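Long-range contact in thermotoga maritima TmcAL (Thermotoga maritima, PDB 5Y0S), which is a protein of the HIGH nucleotidyl transferase family, built around a Rossmann-like domain of the HUP superfamily: residues A[25-30]-A[187-192]. Residues are numbered along the deposited sequence; the frame is centred on the assembly and turned at random.
Sequences RELVKP and RFHTIK
Val28 lays a methyl over one face of the His189 imidazole, a CH-pi contact with CG2 4.2 Å from the ring centroid and only 10° off the ring normal. The methyl thus sits almost over the middle of the ring. With Val28 CG1 anti to the backbone N (chi1 172°), CG2 is left beside that N and takes up the contact. The ring is tethered through NE2, which hydrogen-bonds Asp98 OD2; Asp98 also forms a salt bridge with Arg187, so one carboxylate serves two side chains of strand 187-192. The nearby negative charge probably polarises the imidazole.

Helix 15-28 and strand 187-192 belong to the Rossmann-like alpha/beta domain expected of this family. Strand 187-192 pairs in parallel with 98-103, which in turn pairs with 3-8, and the end of the helix packs on this part of the sheet, Val28 also touching Val100. Lys29, where phi turns positive (46°), is the first residue off the helix, and Lys29 N still hydrogen-bonds Arg25 O.

Apolar contact continues at Leu27, whose CD2 reaches between two strand residues, 4.1 Å from His189 CB and 4.1 Å from Ile191 CG2. The leucine crosses the histidine at a slant, whereas the leucine and isoleucine side chains pass each other heading in opposite directions. Between His189 and Ile191 along the strand, Thr190 points its CB away from the helix, and its OG1 hydrogen-bonds Asn106 OD1.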
# COMPACT_ATOMS: atom_id res chain seq x y z
N ARG A 25 2.43 -39.31 -16.78
CA ARG A 25 3.36 -40.30 -16.23
C ARG A 25 3.25 -41.62 -16.98
O ARG A 25 4.26 -42.26 -17.26
CB ARG A 25 3.11 -40.50 -14.73
CG ARG A 25 3.33 -39.21 -13.90
CD ARG A 25 2.78 -39.34 -12.48
NE ARG A 25 3.45 -40.39 -11.73
CZ ARG A 25 2.83 -41.23 -10.90
NH1 ARG A 25 1.52 -41.14 -10.73
NH2 ARG A 25 3.53 -42.16 -10.26
N GLU A 26 2.03 -42.04 -17.29
CA GLU A 26 1.83 -43.26 -18.07
C GLU A 26 2.41 -43.17 -19.49
O GLU A 26 2.91 -44.16 -20.02
CB GLU A 26 0.34 -43.58 -18.17
CG GLU A 26 -0.29 -44.03 -16.87
CD GLU A 26 0.27 -45.36 -16.37
OE1 GLU A 26 0.78 -46.15 -17.20
OE2 GLU A 26 0.20 -45.60 -15.15
N LEU A 27 2.31 -41.99 -20.10
CA LEU A 27 2.84 -41.77 -21.45
C LEU A 27 4.36 -41.90 -21.50
O LEU A 27 4.92 -42.63 -22.31
CB LEU A 27 2.42 -40.38 -21.97
CG LEU A 27 3.01 -39.97 -23.32
CD1 LEU A 27 2.52 -40.85 -24.44
CD2 LEU A 27 2.68 -38.51 -23.64
N VAL A 28 5.02 -41.15 -20.63
CA VAL A 28 6.48 -41.05 -20.62
C VAL A 28 7.18 -42.16 -19.79
O VAL A 28 8.34 -42.48 -20.04
CB VAL A 28 6.88 -39.65 -20.10
CG1 VAL A 28 8.37 -39.55 -19.87
CG2 VAL A 28 6.42 -38.59 -21.12
N LYS A 29 6.47 -42.77 -18.85
CA LYS A 29 7.08 -43.74 -17.93
C LYS A 29 8.41 -43.26 -17.33
O LYS A 29 9.45 -43.87 -17.53
CB LYS A 29 7.30 -45.08 -18.64
CG LYS A 29 6.00 -45.75 -19.08
CD LYS A 29 6.27 -46.97 -19.95
CE LYS A 29 4.96 -47.54 -20.48
NZ LYS A 29 3.95 -47.63 -19.38
N PRO A 30 8.38 -42.13 -16.61
CA PRO A 30 9.60 -41.60 -15.99
C PRO A 30 10.00 -42.34 -14.71
O PRO A 30 9.16 -43.00 -14.07
CB PRO A 30 9.22 -40.15 -15.68
CG PRO A 30 7.74 -40.26 -15.32
CD PRO A 30 7.19 -41.31 -16.30
N ARG A 187 12.62 -33.09 -24.23
CA ARG A 187 11.64 -33.54 -25.21
C ARG A 187 10.26 -33.13 -24.72
O ARG A 187 9.88 -33.45 -23.59
CB ARG A 187 11.70 -35.06 -25.41
CG ARG A 187 13.03 -35.56 -25.94
CD ARG A 187 13.09 -37.09 -25.93
NE ARG A 187 12.98 -37.66 -24.58
CZ ARG A 187 13.98 -38.27 -23.96
NH1 ARG A 187 15.15 -38.41 -24.56
NH2 ARG A 187 13.80 -38.78 -22.74
N PHE A 188 9.53 -32.43 -25.58
CA PHE A 188 8.19 -31.94 -25.25
C PHE A 188 7.09 -32.80 -25.85
O PHE A 188 7.20 -33.27 -26.98
CB PHE A 188 8.03 -30.48 -25.71
CG PHE A 188 8.75 -29.50 -24.84
CD1 PHE A 188 10.08 -29.17 -25.09
CD2 PHE A 188 8.11 -28.91 -23.76
CE1 PHE A 188 10.75 -28.28 -24.27
CE2 PHE A 188 8.76 -28.00 -22.94
CZ PHE A 188 10.09 -27.69 -23.19
N HIS A 189 6.03 -33.02 -25.07
CA HIS A 189 4.91 -33.86 -25.50
C HIS A 189 3.60 -33.15 -25.17
O HIS A 189 3.53 -32.41 -24.20
CB HIS A 189 4.90 -35.23 -24.81
CG HIS A 189 6.24 -35.89 -24.69
ND1 HIS A 189 6.56 -37.05 -25.35
CD2 HIS A 189 7.33 -35.57 -23.95
CE1 HIS A 189 7.79 -37.41 -25.05
NE2 HIS A 189 8.29 -36.52 -24.21
N THR A 190 2.56 -33.39 -25.98
CA THR A 190 1.23 -32.89 -25.66
C THR A 190 0.34 -34.06 -25.27
O THR A 190 0.55 -35.20 -25.70
CB THR A 190 0.54 -32.12 -26.85
OG1 THR A 190 0.16 -33.04 -27.88
CG2 THR A 190 1.43 -31.07 -27.44
N ILE A 191 -0.65 -33.76 -24.43
CA ILE A 191 -1.79 -34.63 -24.27
C ILE A 191 -3.02 -33.75 -24.44
O ILE A 191 -2.97 -32.54 -24.20
CB ILE A 191 -1.81 -35.34 -22.90
CG1 ILE A 191 -1.75 -34.31 -21.76
CG2 ILE A 191 -0.64 -36.30 -22.81
CD1 ILE A 191 -1.89 -34.91 -20.35
N LYS A 192 -4.12 -34.35 -24.88
CA LYS A 192 -5.32 -33.59 -25.16
C LYS A 192 -6.00 -33.21 -23.85
O LYS A 192 -6.29 -34.07 -23.00
CB LYS A 192 -6.28 -34.41 -26.04
CG LYS A 192 -7.62 -33.75 -26.35
CD LYS A 192 -7.54 -32.87 -27.58
CE LYS A 192 -8.90 -32.33 -28.00
NZ LYS A 192 -9.33 -31.19 -27.15